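Long-range contacts in 2-hydroxyisobutyryl-CoA synthetase (Aquincola tertiaricarbonis, PDB 6HDX), which belongs to the ANL clan of AMP-binding enzymes, with a large nucleotide-binding region followed by a smaller C-terminal domain: residues 281-286 with 302-307; 324-329 with 339-344; 272-277 with 295-300. All coordinates share one frame; numbering follows the deposited sequence.

In the fold
All three contacts are buried and border one ligand pocket. Contacts 1 and 2 reach the same antiparallel sheet: strand 304-310, which contact 1 packs against a loop, neighbours strand 322-329, whose hairpin with strand 340-347 makes contact 2. Contact 3 joins the outermost strand of the parallel sheet, 271-274, to strand 297-299 of a separate small sheet. Contacts 1 and 3 alternate along the chain and touch through Asn-286 and Trp-300, while contact 2 follows both. Their chemistry differs with place. The loop-to-strand contact is mainly apolar with one water bridge, the hairpin is held by backbone and hydroxyl hydrogen bonds, and contact 3 sets a thioether against a carboxylate that binds adenine.

Contact 1 of 3, residues 281-286 with 302-307; sequences MSPFMN and DIIYTE. With HIU ((2R)-3-hydroxy-2-methylpropanoic acid), chain C; 8LH ([[(2~{R},3~{S},4~{R},5~{R})-5-(6-aminopurin-9-yl)-3,4-bis(oxidanyl)oxolan-2-yl]methoxy-oxidanyl-phosphoryl] (2~{R})-2-methyl-3-oxidanyl-propanoate), chain B.
Loop 281-286 approaches the start of strand 304-310 most closely at Asn-286 and Ile-304, whose CA atoms lie 6.0 Å apart, and crosses it there, without beta pairing. In this ANL-type fold the loop follows the last strand of the parallel sheet and turns sharply at a cis peptide bond before Pro-283. Ile-304 is the central side chain. Its CG1 is anti to the carbonyl carbon (chi1 -72°) and the chain then extends, which carries CD1 into the bend of the loop, 3.4 Å from Pro-283 O. The other branch, CG2, is anti to the backbone N and meets the methyl CE of the doubly bent Met-281 at 3.8 Å. Next to it the ring of Pro-283 puts CG 3.6 Å from Ile-303 CG2, and Asn-286 lays CB against CB and CD1 of Ile-304. Phe-284 turns the other way, with one ring face against HIU and the acyl end of 8LH, which are modelled in overlapping positions. Between loop and strand a single water donates to Asn-286 O and to Ile-304 O, each at 2.8 Å, and also hydrogen-bonds Thr-306 OG1.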
# COMPACT_ATOMS: atom_id res chain seq x y z
N MET A 281 12.94 8.30 -11.95
CA MET A 281 13.21 9.70 -11.61
C MET A 281 12.57 10.18 -10.31
O MET A 281 12.40 11.39 -10.17
CB MET A 281 12.81 10.63 -12.78
CG MET A 281 13.61 10.43 -14.06
SD MET A 281 15.41 10.19 -13.91
CE MET A 281 15.92 11.69 -13.02
N SER A 282 12.22 9.28 -9.36
CA SER A 282 11.70 9.77 -8.07
C SER A 282 12.80 10.63 -7.43
O SER A 282 13.96 10.23 -7.49
CB SER A 282 11.34 8.62 -7.13
OG SER A 282 10.32 7.81 -7.69
N PRO A 283 12.54 11.85 -6.88
CA PRO A 283 11.24 12.56 -6.74
C PRO A 283 10.62 12.94 -8.10
O PRO A 283 11.07 13.86 -8.76
CB PRO A 283 11.62 13.79 -5.90
CG PRO A 283 13.09 14.03 -6.18
CD PRO A 283 13.66 12.65 -6.35
N PHE A 284 9.60 12.19 -8.52
CA PHE A 284 8.93 12.31 -9.82
C PHE A 284 8.06 13.56 -9.96
O PHE A 284 7.65 13.89 -11.08
CB PHE A 284 8.11 11.04 -10.15
CG PHE A 284 7.10 10.72 -9.09
CD1 PHE A 284 5.88 11.41 -9.03
CD2 PHE A 284 7.36 9.76 -8.11
CE1 PHE A 284 4.96 11.14 -8.02
CE2 PHE A 284 6.42 9.47 -7.13
CZ PHE A 284 5.23 10.16 -7.09
N MET A 285 7.77 14.26 -8.84
CA MET A 285 7.02 15.53 -8.89
C MET A 285 7.96 16.68 -9.38
O MET A 285 7.56 17.84 -9.39
CB MET A 285 6.38 15.85 -7.52
CG MET A 285 5.26 14.88 -7.14
SD MET A 285 4.50 15.28 -5.54
CE MET A 285 3.48 16.65 -6.01
N ASN A 286 9.19 16.34 -9.86
CA ASN A 286 10.17 17.31 -10.41
C ASN A 286 9.60 18.13 -11.60
O ASN A 286 10.14 19.16 -11.99
CB ASN A 286 11.49 16.60 -10.78
CG ASN A 286 11.36 15.73 -11.99
OD1 ASN A 286 10.74 14.67 -11.95
ND2 ASN A 286 11.84 16.19 -13.12
N ASP A 302 16.38 22.69 -9.98
CA ASP A 302 17.32 22.46 -8.87
C ASP A 302 17.06 21.14 -8.10
O ASP A 302 17.83 20.81 -7.19
CB ASP A 302 17.36 23.67 -7.92
CG ASP A 302 15.99 24.05 -7.43
OD1 ASP A 302 15.20 24.58 -8.24
OD2 ASP A 302 15.69 23.78 -6.25
N ILE A 303 15.98 20.41 -8.44
CA ILE A 303 15.68 19.09 -7.84
C ILE A 303 16.20 18.01 -8.81
O ILE A 303 17.02 17.16 -8.43
CB ILE A 303 14.17 18.92 -7.46
CG1 ILE A 303 13.76 19.94 -6.36
CG2 ILE A 303 13.90 17.47 -6.98
CD1 ILE A 303 12.27 20.15 -6.14
N ILE A 304 15.75 18.09 -10.06
CA ILE A 304 16.13 17.23 -11.18
C ILE A 304 16.28 18.14 -12.40
O ILE A 304 15.39 18.93 -12.70
CB ILE A 304 15.09 16.08 -11.41
CG1 ILE A 304 15.19 15.00 -10.30
CG2 ILE A 304 15.19 15.46 -12.85
CD1 ILE A 304 14.07 13.93 -10.30
N TYR A 305 17.40 18.00 -13.12
CA TYR A 305 17.65 18.78 -14.33
C TYR A 305 16.93 18.17 -15.54
O TYR A 305 17.28 17.07 -15.99
CB TYR A 305 19.18 18.94 -14.56
CG TYR A 305 19.54 19.75 -15.79
CD1 TYR A 305 19.05 21.05 -15.97
CD2 TYR A 305 20.41 19.24 -16.74
CE1 TYR A 305 19.40 21.80 -17.09
CE2 TYR A 305 20.78 19.99 -17.86
CZ TYR A 305 20.27 21.27 -18.03
OH TYR A 305 20.64 22.00 -19.13
N THR A 306 15.91 18.88 -16.04
CA THR A 306 15.13 18.45 -17.19
C THR A 306 15.65 19.15 -18.47
O THR A 306 15.80 20.37 -18.50
CB THR A 306 13.61 18.75 -16.99
OG1 THR A 306 13.12 18.04 -15.86
CG2 THR A 306 12.75 18.39 -18.21
N GLU A 307 15.86 18.36 -19.53
CA GLU A 307 16.23 18.86 -20.85
C GLU A 307 15.18 18.33 -21.81
O GLU A 307 14.94 17.12 -21.82
CB GLU A 307 17.60 18.33 -21.29
CG GLU A 307 18.75 18.67 -20.37
CD GLU A 307 19.97 17.83 -20.67
OE1 GLU A 307 20.03 16.68 -20.18
OE2 GLU A 307 20.84 18.29 -21.45
O1 HIU C . 5.51 9.90 -12.87
C1 HIU C . 5.20 8.59 -12.65
O2 HIU C . 4.49 7.94 -13.41
C2 HIU C . 5.67 8.04 -11.28
C3 HIU C . 5.79 6.50 -11.20
C4 HIU C . 4.64 8.46 -10.27
O3 HIU C . 3.34 8.26 -10.82
C1 8LH B . 2.83 10.87 -17.60
C2 8LH B . 2.67 11.66 -16.53
C3 8LH B . 2.05 12.86 -16.68
C4 8LH B . 3.64 9.82 -15.90
N1 8LH B . 1.66 13.31 -17.88
N2 8LH B . 2.38 11.25 -18.82
O1 8LH B . 3.52 8.42 -11.37
C5 8LH B . 4.79 8.96 -11.66
C6 8LH B . 5.75 7.78 -11.83
C7 8LH B . 5.89 6.95 -10.54
C8 8LH B . 5.34 6.88 -13.02
O2 8LH B . 4.19 6.87 -13.47
O3 8LH B . 6.36 6.12 -13.52
P1 8LH B . 6.13 4.97 -14.58
O4 8LH B . 5.02 4.10 -13.89
O5 8LH B . 7.35 4.24 -14.94
O6 8LH B . 5.55 5.67 -15.89
C9 8LH B . 6.26 6.77 -16.46
C10 8LH B . 5.56 7.15 -17.74
O7 8LH B . 4.17 7.43 -17.44
C11 8LH B . 6.12 8.42 -18.23
O8 8LH B . 7.31 8.18 -19.02
C12 8LH B . 4.94 8.95 -19.08
O9 8LH B . 4.80 8.21 -20.37
C13 8LH B . 3.77 8.62 -18.18
N3 8LH B . 3.43 9.74 -17.22
N4 8LH B . 3.16 10.99 -15.48
C14 8LH B . 1.80 12.50 -19.00
N5 8LH B . 1.83 13.62 -15.61
O HOH W 1 12.65 19.00 -13.25

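Contact 2 of 3, residues 324-329 with 339-344. With 8LH ([[(2~{R},3~{S},4~{R},5~{R})-5-(6-aminopurin-9-yl)-3,4-bis(oxidanyl)oxolan-2-yl]methoxy-oxidanyl-phosphoryl] (2~{R})-2-methyl-3-oxidanyl-propanoate), chain B.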
# COMPACT_ATOMS: atom_id res chain seq x y z
N THR A 324 11.68 15.43 -26.47
CA THR A 324 11.59 14.38 -25.48
C THR A 324 12.32 14.76 -24.18
O THR A 324 13.51 15.08 -24.22
CB THR A 324 12.03 13.01 -26.05
OG1 THR A 324 11.68 12.00 -25.12
CG2 THR A 324 13.53 12.91 -26.39
N PRO A 325 11.63 14.71 -23.02
CA PRO A 325 12.33 14.96 -21.73
C PRO A 325 13.46 13.96 -21.44
O PRO A 325 13.31 12.74 -21.58
CB PRO A 325 11.21 14.83 -20.69
CG PRO A 325 9.92 15.03 -21.45
CD PRO A 325 10.19 14.43 -22.81
N VAL A 326 14.62 14.51 -21.06
CA VAL A 326 15.83 13.78 -20.67
C VAL A 326 16.08 14.31 -19.24
O VAL A 326 16.04 15.53 -19.02
CB VAL A 326 17.00 13.98 -21.68
CG1 VAL A 326 18.35 13.51 -21.11
CG2 VAL A 326 16.71 13.29 -23.03
N TYR A 327 16.20 13.40 -18.27
CA TYR A 327 16.27 13.80 -16.87
C TYR A 327 17.53 13.39 -16.14
O TYR A 327 18.03 12.28 -16.35
CB TYR A 327 15.06 13.26 -16.10
CG TYR A 327 13.68 13.57 -16.63
CD1 TYR A 327 13.09 14.81 -16.41
CD2 TYR A 327 12.90 12.58 -17.22
CE1 TYR A 327 11.76 15.07 -16.78
CE2 TYR A 327 11.57 12.82 -17.59
CZ TYR A 327 11.01 14.06 -17.37
OH TYR A 327 9.72 14.31 -17.76
N THR A 328 18.00 14.27 -15.21
CA THR A 328 19.15 14.03 -14.35
C THR A 328 18.86 14.36 -12.88
O THR A 328 18.49 15.49 -12.58
CB THR A 328 20.42 14.76 -14.85
OG1 THR A 328 20.72 14.34 -16.18
CG2 THR A 328 21.63 14.51 -13.92
N HIS A 329 19.12 13.39 -11.98
CA HIS A 329 19.02 13.58 -10.53
C HIS A 329 20.10 14.54 -10.04
O HIS A 329 21.29 14.35 -10.36
CB HIS A 329 19.19 12.24 -9.76
CG HIS A 329 17.96 11.38 -9.73
ND1 HIS A 329 17.96 10.09 -10.23
CD2 HIS A 329 16.72 11.67 -9.27
CE1 HIS A 329 16.74 9.63 -10.04
NE2 HIS A 329 15.94 10.57 -9.51
N ARG A 339 20.95 11.78 -17.39
CA ARG A 339 20.45 11.89 -18.76
C ARG A 339 19.63 10.65 -19.11
O ARG A 339 19.86 10.02 -20.14
CB ARG A 339 21.55 12.18 -19.82
CG ARG A 339 22.48 13.33 -19.51
CD ARG A 339 22.29 14.49 -20.48
NE ARG A 339 22.66 14.13 -21.83
CZ ARG A 339 22.08 14.60 -22.93
NH1 ARG A 339 21.11 15.50 -22.84
NH2 ARG A 339 22.48 14.18 -24.12
N LEU A 340 18.67 10.29 -18.23
CA LEU A 340 17.75 9.20 -18.56
C LEU A 340 16.73 9.72 -19.62
O LEU A 340 16.08 10.76 -19.42
CB LEU A 340 17.01 8.64 -17.31
CG LEU A 340 15.89 7.59 -17.58
CD1 LEU A 340 16.46 6.29 -18.17
CD2 LEU A 340 15.12 7.26 -16.31
N LEU A 341 16.66 9.00 -20.75
CA LEU A 341 15.76 9.28 -21.85
C LEU A 341 14.35 8.78 -21.48
O LEU A 341 14.16 7.60 -21.24
CB LEU A 341 16.28 8.56 -23.12
CG LEU A 341 15.35 8.56 -24.36
CD1 LEU A 341 15.10 9.98 -24.87
CD2 LEU A 341 15.92 7.68 -25.46
N SER A 342 13.38 9.69 -21.42
CA SER A 342 12.01 9.32 -21.06
C SER A 342 11.29 8.60 -22.19
O SER A 342 10.48 7.73 -21.90
CB SER A 342 11.21 10.55 -20.64
OG SER A 342 10.93 11.37 -21.77
N GLY A 343 11.55 9.01 -23.43
CA GLY A 343 10.88 8.49 -24.62
C GLY A 343 9.48 9.09 -24.78
O GLY A 343 8.68 8.59 -25.56
N ASP A 344 9.19 10.19 -24.04
CA ASP A 344 7.90 10.87 -24.06
C ASP A 344 7.96 12.08 -24.94
O ASP A 344 9.05 12.50 -25.31
CB ASP A 344 7.49 11.31 -22.64
CG ASP A 344 7.28 10.15 -21.70
OD1 ASP A 344 6.51 9.25 -22.04
OD2 ASP A 344 7.88 10.16 -20.59
C1 8LH B . 2.83 10.87 -17.60
C2 8LH B . 2.67 11.66 -16.53
C3 8LH B . 2.05 12.86 -16.68
C4 8LH B . 3.64 9.82 -15.90
N1 8LH B . 1.66 13.31 -17.88
N2 8LH B . 2.38 11.25 -18.82
O1 8LH B . 3.52 8.42 -11.37
C5 8LH B . 4.79 8.96 -11.66
C6 8LH B . 5.75 7.78 -11.83
C7 8LH B . 5.89 6.95 -10.54
C8 8LH B . 5.34 6.88 -13.02
O2 8LH B . 4.19 6.87 -13.47
O3 8LH B . 6.36 6.12 -13.52
P1 8LH B . 6.13 4.97 -14.58
O4 8LH B . 5.02 4.10 -13.89
O5 8LH B . 7.35 4.24 -14.94
O6 8LH B . 5.55 5.67 -15.89
C9 8LH B . 6.26 6.77 -16.46
C10 8LH B . 5.56 7.15 -17.74
O7 8LH B . 4.17 7.43 -17.44
C11 8LH B . 6.12 8.42 -18.23
O8 8LH B . 7.31 8.18 -19.02
C12 8LH B . 4.94 8.95 -19.08
O9 8LH B . 4.80 8.21 -20.37
C13 8LH B . 3.77 8.62 -18.18
N3 8LH B . 3.43 9.74 -17.22
N4 8LH B . 3.16 10.99 -15.48
C14 8LH B . 1.80 12.50 -19.00
N5 8LH B . 1.83 13.62 -15.61
O HOH W 2 8.27 12.19 -18.72
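Val-326 lays its CG1 methyl over the backbone of Arg-339, 3.5 Å from Arg-339 CA, while its CG2 leans toward Leu-341 CD1. The two segments form an antiparallel beta hairpin in which Val-326 and Leu-341 are a non-hydrogen-bonded pair and Tyr-327 and Leu-340 the hydrogen-bonded pair beside it, joined by Tyr-327 N to Leu-340 O and Leu-340 N to Tyr-327 O. Arg-339 and Leu-340 both face Tyr-327, a G1 beta bulge, and Arg-339 takes the positive phi (58°) that goes with it. Its backbone N donates to Thr-328 OG1 at 2.8 Å; its guanidinium makes a salt bridge to Glu-307 and hydrogen bonds to Met-314 O and Val-92 O. At the far end Pro-325 O is gripped twice by Ser-342. The backbone N comes in nearly along the C=O axis at 3.1 Å, and OG lies in the carbonyl plane on a lone pair at 2.8 Å. With chi1 at 72°, Ser-342 OG sits between its own N and carbonyl carbon, where it also accepts from Asp-344 N in an ST turn. Thr-324 OG1 donates to a lone pair of Asp-344 O at 2.7 Å. The turn thus tied down presents the Asp-344 carboxylate to the ribose of 8LH: OD1 accepts from O9 and OD2 from O8, each at 2.6 Å, and a water links OD2 to Tyr-327 OH. One acceptor oxygen for each ribose hydroxyl is consistent with recognition of both, and Ser-342 and Thr-324, bonded to the Asp-344 main chain, probably help to position its carboxylate as a second shell.

Contact 3 of 3, residues 272-277 with 295-300; sequences VYDCGS and DGMLCW. With 8LH ([[(2~{R},3~{S},4~{R},5~{R})-5-(6-aminopurin-9-yl)-3,4-bis(oxidanyl)oxolan-2-yl]methoxy-oxidanyl-phosphoryl] (2~{R})-2-methyl-3-oxidanyl-propanoate), chain B; HIU ((2R)-3-hydroxy-2-methylpropanoic acid), chain C.
The flat carboxylate of Asp-274 has one face covered by Met-297, whose SD lies almost straight above Asp-274 CG at 3.7 Å. The oxygens at its ends hold other partners: OD1 accepts from the adenine amino group N5 of 8LH at 3.0 Å, and OD2 is hydrogen-bonded to Ser-256 OG. N5 approaches from somewhat above the carboxylate plane, on the side of Met-297. Asp-274 ends strand 271-274, the edge of the parallel sheet in this ANL-type domain, and Met-297 begins strand 297-299 of the small antiparallel sheet, so the pair bridges two sheets beside the nucleotide. The methionine chain runs extended to SD and then bends at chi3 (-75°), which turns CE toward Asp-274 OD2, 3.6 Å away. SD also rests 3.6 Å from Cys-275 CA, and CG touches Asp-274 O. Farther back, where the two backbones come nearest, a water lies between them; it accepts from Asp-274 N and is also within hydrogen-bonding distance of Gly-296 O. Cys-275 O is the second acceptor for N5, at 2.8 Å, and Gly-276, lacking a side chain, lets the backbone run close beside the adenine. Two acceptors, one from a side chain and one from the main chain, converge on the exocyclic amine, an arrangement suited to reading adenine by its amino group. The thioether lends the carboxylate apolar cover on one face, while Ser-256 probably helps to fix its rotation.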
# COMPACT_ATOMS: atom_id res chain seq x y z
N VAL A 272 -7.35 20.97 -10.26
CA VAL A 272 -6.58 19.81 -10.72
C VAL A 272 -5.15 20.25 -10.99
O VAL A 272 -4.93 21.26 -11.67
CB VAL A 272 -7.26 19.12 -11.95
CG1 VAL A 272 -6.30 18.18 -12.68
CG2 VAL A 272 -8.53 18.37 -11.54
N TYR A 273 -4.18 19.51 -10.47
CA TYR A 273 -2.76 19.77 -10.71
C TYR A 273 -2.13 18.58 -11.39
O TYR A 273 -2.42 17.44 -11.02
CB TYR A 273 -2.01 20.14 -9.42
CG TYR A 273 -2.57 21.38 -8.77
CD1 TYR A 273 -2.60 22.59 -9.46
CD2 TYR A 273 -3.18 21.33 -7.52
CE1 TYR A 273 -3.19 23.73 -8.90
CE2 TYR A 273 -3.76 22.46 -6.95
CZ TYR A 273 -3.75 23.66 -7.64
OH TYR A 273 -4.30 24.78 -7.08
N ASP A 274 -1.28 18.86 -12.40
CA ASP A 274 -0.50 17.86 -13.13
C ASP A 274 0.91 17.79 -12.51
O ASP A 274 1.46 18.83 -12.12
CB ASP A 274 -0.43 18.23 -14.62
CG ASP A 274 -0.02 17.14 -15.60
OD1 ASP A 274 -0.03 15.94 -15.22
OD2 ASP A 274 0.27 17.48 -16.76
N CYS A 275 1.44 16.55 -12.36
CA CYS A 275 2.80 16.26 -11.88
C CYS A 275 3.25 14.91 -12.42
O CYS A 275 2.42 14.15 -12.93
CB CYS A 275 2.92 16.34 -10.35
SG CYS A 275 2.11 14.99 -9.45
N GLY A 276 4.54 14.61 -12.31
CA GLY A 276 5.03 13.30 -12.71
C GLY A 276 5.91 13.17 -13.92
O GLY A 276 5.49 13.41 -15.05
N SER A 277 7.14 12.69 -13.68
CA SER A 277 8.11 12.37 -14.72
C SER A 277 8.09 10.85 -14.86
O SER A 277 7.20 10.33 -15.53
CB SER A 277 9.49 12.93 -14.38
OG SER A 277 9.95 12.43 -13.14
N ASP A 295 -1.94 25.49 -15.06
CA ASP A 295 -2.02 24.75 -16.32
C ASP A 295 -0.64 24.19 -16.63
O ASP A 295 0.37 24.91 -16.56
CB ASP A 295 -2.55 25.58 -17.50
CG ASP A 295 -3.94 26.16 -17.26
OD1 ASP A 295 -4.86 25.39 -16.92
OD2 ASP A 295 -4.11 27.38 -17.46
N GLY A 296 -0.60 22.90 -16.93
CA GLY A 296 0.64 22.23 -17.24
C GLY A 296 1.53 22.02 -16.03
O GLY A 296 1.05 21.94 -14.89
N MET A 297 2.83 21.94 -16.30
CA MET A 297 3.83 21.65 -15.28
C MET A 297 5.03 22.55 -15.38
O MET A 297 5.40 22.95 -16.46
CB MET A 297 4.29 20.17 -15.40
CG MET A 297 3.18 19.17 -15.13
SD MET A 297 3.69 17.43 -15.14
CE MET A 297 3.87 17.13 -16.84
N LEU A 298 5.66 22.83 -14.24
CA LEU A 298 6.91 23.58 -14.22
C LEU A 298 8.02 22.54 -14.05
O LEU A 298 7.79 21.52 -13.43
CB LEU A 298 6.96 24.57 -13.02
CG LEU A 298 6.03 25.79 -13.03
CD1 LEU A 298 6.37 26.72 -11.89
CD2 LEU A 298 6.10 26.55 -14.37
N CYS A 299 9.21 22.80 -14.60
CA CYS A 299 10.39 21.94 -14.44
C CYS A 299 11.18 22.49 -13.26
O CYS A 299 11.87 23.50 -13.42
CB CYS A 299 11.23 21.92 -15.71
SG CYS A 299 10.34 21.37 -17.19
N TRP A 300 11.11 21.82 -12.09
CA TRP A 300 11.82 22.20 -10.87
C TRP A 300 13.30 21.78 -11.01
O TRP A 300 13.75 20.78 -10.44
CB TRP A 300 11.13 21.55 -9.66
CG TRP A 300 9.72 22.02 -9.42
CD1 TRP A 300 8.63 21.79 -10.20
CD2 TRP A 300 9.24 22.75 -8.27
NE1 TRP A 300 7.51 22.37 -9.64
CE2 TRP A 300 7.85 22.93 -8.44
CE3 TRP A 300 9.86 23.24 -7.09
CZ2 TRP A 300 7.06 23.61 -7.49
CZ3 TRP A 300 9.07 23.87 -6.14
CH2 TRP A 300 7.69 24.06 -6.34
C1 8LH B . 2.83 10.87 -17.60
C2 8LH B . 2.67 11.66 -16.53
C3 8LH B . 2.05 12.86 -16.68
C4 8LH B . 3.64 9.82 -15.90
N1 8LH B . 1.66 13.31 -17.88
N2 8LH B . 2.38 11.25 -18.82
O1 8LH B . 3.52 8.42 -11.37
C5 8LH B . 4.79 8.96 -11.66
C6 8LH B . 5.75 7.78 -11.83
C7 8LH B . 5.89 6.95 -10.54
C8 8LH B . 5.34 6.88 -13.02
O2 8LH B . 4.19 6.87 -13.47
O3 8LH B . 6.36 6.12 -13.52
P1 8LH B . 6.13 4.97 -14.58
O4 8LH B . 5.02 4.10 -13.89
O5 8LH B . 7.35 4.24 -14.94
O6 8LH B . 5.55 5.67 -15.89
C9 8LH B . 6.26 6.77 -16.46
C10 8LH B . 5.56 7.15 -17.74
O7 8LH B . 4.17 7.43 -17.44
C11 8LH B . 6.12 8.42 -18.23
O8 8LH B . 7.31 8.18 -19.02
C12 8LH B . 4.94 8.95 -19.08
O9 8LH B . 4.80 8.21 -20.37
C13 8LH B . 3.77 8.62 -18.18
N3 8LH B . 3.43 9.74 -17.22
N4 8LH B . 3.16 10.99 -15.48
C14 8LH B . 1.80 12.50 -19.00
N5 8LH B . 1.83 13.62 -15.61
O1 HIU C . 5.51 9.90 -12.87
C1 HIU C . 5.20 8.59 -12.65
O2 HIU C . 4.49 7.94 -13.41
C2 HIU C . 5.67 8.04 -11.28
C3 HIU C . 5.79 6.50 -11.20
C4 HIU C . 4.64 8.46 -10.27
O3 HIU C . 3.34 8.26 -10.82
O HOH W 3 -1.26 21.46 -13.32